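Long-range contact in CCR4-not transcription complex subunit 1 (Chaetomium thermophilum var. thermophilum DSM 1495, PDB 6H3Z), which probably serves as an adaptor subunit of the CCR4-NOT complex, the major cytoplasmic mRNA deadenylase, this chain being a C-terminal MIF4G domain: residues I89-P97 with L128-S139. Sequence-based numbering, arbitrary orientation.
Sequences ISQLLFRQP and LFHQQPGHLFLS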
loop_
_atom_site.group_PDB
_atom_site.type_symbol
_atom_site.label_atom_id
_atom_site.label_comp_id
_atom_site.label_asym_id
_atom_site.label_seq_id
_atom_site.Cartn_x
_atom_site.Cartn_y
_atom_site.Cartn_z
ATOM N N ILE A 89 -5.153 4.779 -9.002
ATOM C CA ILE A 89 -4.395 4.943 -7.750
ATOM C C ILE A 89 -3.869 3.588 -7.275
ATOM O O ILE A 89 -2.680 3.461 -6.967
ATOM C CB ILE A 89 -5.211 5.712 -6.651
ATOM C CG1 ILE A 89 -5.478 7.166 -7.106
ATOM C CG2 ILE A 89 -4.483 5.699 -5.284
ATOM C CD1 ILE A 89 -6.759 7.746 -6.657
ATOM N N SER A 90 -4.760 2.569 -7.267
ATOM C CA SER A 90 -4.454 1.192 -6.890
ATOM C C SER A 90 -3.342 0.658 -7.796
ATOM O O SER A 90 -2.300 0.230 -7.289
ATOM C CB SER A 90 -5.703 0.326 -7.001
ATOM O OG SER A 90 -6.713 0.812 -6.136
ATOM N N GLN A 91 -3.521 0.792 -9.127
ATOM C CA GLN A 91 -2.540 0.369 -10.109
ATOM C C GLN A 91 -1.167 1.019 -9.886
ATOM O O GLN A 91 -0.142 0.362 -10.063
ATOM C CB GLN A 91 -3.068 0.572 -11.539
ATOM C CG GLN A 91 -4.071 -0.508 -12.025
ATOM C CD GLN A 91 -3.792 -1.964 -11.605
ATOM O OE1 GLN A 91 -2.667 -2.504 -11.753
ATOM N NE2 GLN A 91 -4.836 -2.649 -11.110
ATOM N N LEU A 92 -1.152 2.286 -9.427
ATOM C CA LEU A 92 0.085 3.020 -9.139
ATOM C C LEU A 92 0.770 2.448 -7.901
ATOM O O LEU A 92 1.983 2.260 -7.916
ATOM C CB LEU A 92 -0.175 4.538 -8.994
ATOM C CG LEU A 92 1.045 5.447 -8.984
ATOM C CD1 LEU A 92 2.001 5.093 -10.073
ATOM C CD2 LEU A 92 0.652 6.887 -9.101
ATOM N N LEU A 93 -0.015 2.146 -6.848
ATOM C CA LEU A 93 0.482 1.591 -5.588
ATOM C C LEU A 93 1.135 0.247 -5.818
ATOM O O LEU A 93 2.197 -0.005 -5.256
ATOM C CB LEU A 93 -0.637 1.508 -4.527
ATOM C CG LEU A 93 -1.094 2.853 -3.923
ATOM C CD1 LEU A 93 -2.407 2.712 -3.204
ATOM C CD2 LEU A 93 -0.052 3.430 -2.982
ATOM N N PHE A 94 0.552 -0.567 -6.736
ATOM C CA PHE A 94 1.047 -1.890 -7.141
ATOM C C PHE A 94 2.345 -1.790 -7.921
ATOM O O PHE A 94 3.079 -2.773 -8.023
ATOM C CB PHE A 94 -0.018 -2.703 -7.902
ATOM C CG PHE A 94 -1.337 -2.908 -7.179
ATOM C CD1 PHE A 94 -1.379 -3.054 -5.788
ATOM C CD2 PHE A 94 -2.535 -3.000 -7.891
ATOM C CE1 PHE A 94 -2.590 -3.246 -5.127
ATOM C CE2 PHE A 94 -3.747 -3.189 -7.223
ATOM C CZ PHE A 94 -3.762 -3.298 -5.846
ATOM N N ARG A 95 2.680 -0.580 -8.413
ATOM C CA ARG A 95 3.959 -0.354 -9.078
ATOM C C ARG A 95 5.093 -0.345 -8.043
ATOM O O ARG A 95 6.270 -0.351 -8.421
ATOM C CB ARG A 95 3.962 0.953 -9.876
ATOM C CG ARG A 95 3.220 0.908 -11.219
ATOM C CD ARG A 95 3.615 -0.245 -12.166
ATOM N NE ARG A 95 5.053 -0.528 -12.213
ATOM C CZ ARG A 95 5.923 0.097 -12.997
ATOM N NH1 ARG A 95 5.518 1.058 -13.825
ATOM N NH2 ARG A 95 7.202 -0.240 -12.972
ATOM N N GLN A 96 4.703 -0.398 -6.737
ATOM C CA GLN A 96 5.521 -0.400 -5.534
ATOM C C GLN A 96 6.422 0.821 -5.433
ATOM O O GLN A 96 7.625 0.652 -5.193
ATOM C CB GLN A 96 6.325 -1.698 -5.392
ATOM C CG GLN A 96 5.561 -2.843 -4.794
ATOM C CD GLN A 96 6.292 -4.129 -5.071
ATOM O OE1 GLN A 96 7.199 -4.525 -4.339
ATOM N NE2 GLN A 96 5.911 -4.812 -6.147
ATOM N N PRO A 97 5.907 2.074 -5.564
ATOM C CA PRO A 97 6.807 3.217 -5.369
ATOM C C PRO A 97 7.433 3.191 -3.952
ATOM O O PRO A 97 6.896 2.570 -3.011
ATOM C CB PRO A 97 5.912 4.430 -5.641
ATOM C CG PRO A 97 4.536 3.952 -5.492
ATOM C CD PRO A 97 4.520 2.514 -5.835
ATOM N N LEU A 128 -10.387 -5.808 -4.640
ATOM C CA LEU A 128 -9.346 -5.687 -5.658
ATOM C C LEU A 128 -7.961 -5.888 -5.027
ATOM O O LEU A 128 -7.130 -6.591 -5.605
ATOM C CB LEU A 128 -9.433 -4.317 -6.353
ATOM C CG LEU A 128 -8.236 -3.878 -7.186
ATOM C CD1 LEU A 128 -8.226 -4.562 -8.520
ATOM C CD2 LEU A 128 -8.223 -2.382 -7.366
ATOM N N PHE A 129 -7.723 -5.279 -3.845
ATOM C CA PHE A 129 -6.458 -5.406 -3.116
ATOM C C PHE A 129 -6.230 -6.850 -2.672
ATOM O O PHE A 129 -5.159 -7.417 -2.928
ATOM C CB PHE A 129 -6.400 -4.421 -1.934
ATOM C CG PHE A 129 -5.845 -3.076 -2.323
ATOM C CD1 PHE A 129 -6.571 -2.216 -3.148
ATOM C CD2 PHE A 129 -4.577 -2.686 -1.912
ATOM C CE1 PHE A 129 -6.043 -0.990 -3.544
ATOM C CE2 PHE A 129 -4.052 -1.447 -2.297
ATOM C CZ PHE A 129 -4.787 -0.612 -3.117
ATOM N N HIS A 130 -7.288 -7.470 -2.113
ATOM C CA HIS A 130 -7.293 -8.844 -1.610
ATOM C C HIS A 130 -7.296 -9.915 -2.709
ATOM O O HIS A 130 -7.276 -11.105 -2.387
ATOM C CB HIS A 130 -8.461 -9.052 -0.618
ATOM C CG HIS A 130 -8.284 -8.334 0.695
ATOM N ND1 HIS A 130 -8.706 -8.902 1.883
ATOM C CD2 HIS A 130 -7.725 -7.126 0.967
ATOM C CE1 HIS A 130 -8.406 -8.026 2.834
ATOM N NE2 HIS A 130 -7.817 -6.942 2.333
ATOM N N GLN A 131 -7.286 -9.492 -3.988
ATOM C CA GLN A 131 -7.262 -10.326 -5.198
ATOM C C GLN A 131 -5.871 -10.303 -5.837
ATOM O O GLN A 131 -5.612 -11.047 -6.782
ATOM C CB GLN A 131 -8.255 -9.767 -6.231
ATOM C CG GLN A 131 -9.619 -10.438 -6.273
ATOM C CD GLN A 131 -10.589 -9.657 -7.142
ATOM O OE1 GLN A 131 -11.651 -9.223 -6.680
ATOM N NE2 GLN A 131 -10.253 -9.451 -8.418
ATOM N N GLN A 132 -5.006 -9.399 -5.390
ATOM C CA GLN A 132 -3.656 -9.253 -5.935
ATOM C C GLN A 132 -2.703 -10.302 -5.403
ATOM O O GLN A 132 -2.748 -10.597 -4.204
ATOM C CB GLN A 132 -3.071 -7.887 -5.565
ATOM C CG GLN A 132 -3.807 -6.698 -6.123
ATOM C CD GLN A 132 -4.166 -6.838 -7.575
ATOM O OE1 GLN A 132 -5.341 -6.834 -7.903
ATOM N NE2 GLN A 132 -3.172 -6.992 -8.460
ATOM N N PRO A 133 -1.748 -10.793 -6.224
ATOM C CA PRO A 133 -0.752 -11.730 -5.697
ATOM C C PRO A 133 0.093 -11.083 -4.593
ATOM O O PRO A 133 0.582 -9.958 -4.738
ATOM C CB PRO A 133 0.072 -12.100 -6.933
ATOM C CG PRO A 133 -0.130 -11.008 -7.865
ATOM C CD PRO A 133 -1.529 -10.555 -7.660
ATOM N N GLY A 134 0.185 -11.787 -3.475
ATOM C CA GLY A 134 0.877 -11.356 -2.271
ATOM C C GLY A 134 2.211 -10.679 -2.465
ATOM O O GLY A 134 2.520 -9.728 -1.743
ATOM N N HIS A 135 3.009 -11.156 -3.436
ATOM C CA HIS A 135 4.336 -10.601 -3.711
ATOM C C HIS A 135 4.336 -9.110 -4.062
ATOM O O HIS A 135 5.368 -8.453 -3.903
ATOM C CB HIS A 135 5.077 -11.413 -4.783
ATOM C CG HIS A 135 4.464 -11.335 -6.140
ATOM N ND1 HIS A 135 3.519 -12.256 -6.561
ATOM C CD2 HIS A 135 4.695 -10.453 -7.142
ATOM C CE1 HIS A 135 3.227 -11.919 -7.809
ATOM N NE2 HIS A 135 3.884 -10.824 -8.191
ATOM N N LEU A 136 3.189 -8.577 -4.518
ATOM C CA LEU A 136 3.054 -7.163 -4.859
ATOM C C LEU A 136 3.194 -6.276 -3.643
ATOM O O LEU A 136 3.630 -5.141 -3.755
ATOM C CB LEU A 136 1.706 -6.887 -5.518
ATOM C CG LEU A 136 1.548 -7.378 -6.946
ATOM C CD1 LEU A 136 0.104 -7.313 -7.362
ATOM C CD2 LEU A 136 2.418 -6.576 -7.920
ATOM N N PHE A 137 2.826 -6.803 -2.474
ATOM C CA PHE A 137 2.854 -6.085 -1.203
ATOM C C PHE A 137 4.160 -6.250 -0.487
ATOM O O PHE A 137 4.356 -5.594 0.534
ATOM C CB PHE A 137 1.685 -6.523 -0.312
ATOM C CG PHE A 137 0.358 -6.346 -0.988
ATOM C CD1 PHE A 137 -0.284 -5.117 -0.976
ATOM C CD2 PHE A 137 -0.225 -7.392 -1.689
ATOM C CE1 PHE A 137 -1.501 -4.942 -1.623
ATOM C CE2 PHE A 137 -1.436 -7.218 -2.351
ATOM C CZ PHE A 137 -2.071 -5.993 -2.308
ATOM N N LEU A 138 5.073 -7.073 -1.042
ATOM C CA LEU A 138 6.371 -7.333 -0.437
ATOM C C LEU A 138 7.338 -6.163 -0.611
ATOM O O LEU A 138 8.407 -6.311 -1.207
ATOM C CB LEU A 138 6.975 -8.671 -0.898
ATOM C CG LEU A 138 6.221 -9.968 -0.509
ATOM C CD1 LEU A 138 7.134 -11.133 -0.590
ATOM C CD2 LEU A 138 5.631 -9.907 0.902
ATOM N N SER A 139 6.940 -5.004 -0.029
ATOM C CA SER A 139 7.586 -3.696 0.050
ATOM C C SER A 139 7.160 -3.114 1.401
ATOM O O SER A 139 5.984 -2.812 1.597
ATOM C CB SER A 139 7.119 -2.792 -1.098
ATOM O OG SER A 139 7.576 -1.449 -1.005
#
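The Phe94 ring lies between the side chain of Gln132 on one face and Ser90 O on the other, and turns its edge to the face of Phe129. Over the first face comes the aliphatic part of Gln132, a CH-pi contact with CG 3.8 Å from the centroid of the Phe94 ring; the bend at chi2 (-46°) then lays the glutamine amide almost flat along the ring, the planes 14° apart. Ser90 O, on the opposite face, comes from one helical turn back. In the edge-to-face pair of Phe94 with Phe129, the centroids are 4.8 Å apart and the planes at 57°. Phe137 completes the aromatic cluster, its CZ 4.0 Å from Phe94 CE1.

At the rim of Phe129, near the ring plane, stand Ser90 OG, itself hydrogen-bonded to Leu86 O, and Leu93 CD1, 4.1 Å from Phe129 CZ. With an alanine in place of Phe129, the edge of Phe94 is likely to lose the face it points into, and a gap would probably open beside Leu93.

In this all-helical MIF4G domain of the Cnot1 ARM-repeat family, the cluster joins the C-terminal end of helix 80-93 to the end of helix 118-129 and the loop that follows it. Phe137 and Phe129 also reach helix 140-146, through Ile143 and Leu146 respectively.

Farther along, Gln96, with positive phi just after its helix, sends an extended side chain across the Leu136 carbonyl: Gln96 NE2 is 3.3 Å from Leu136 O, but the angle is too poor for a hydrogen bond. Ser139, at the N-cap position of helix 140-146, has its CB 3.7 Å from Gln96 OE1.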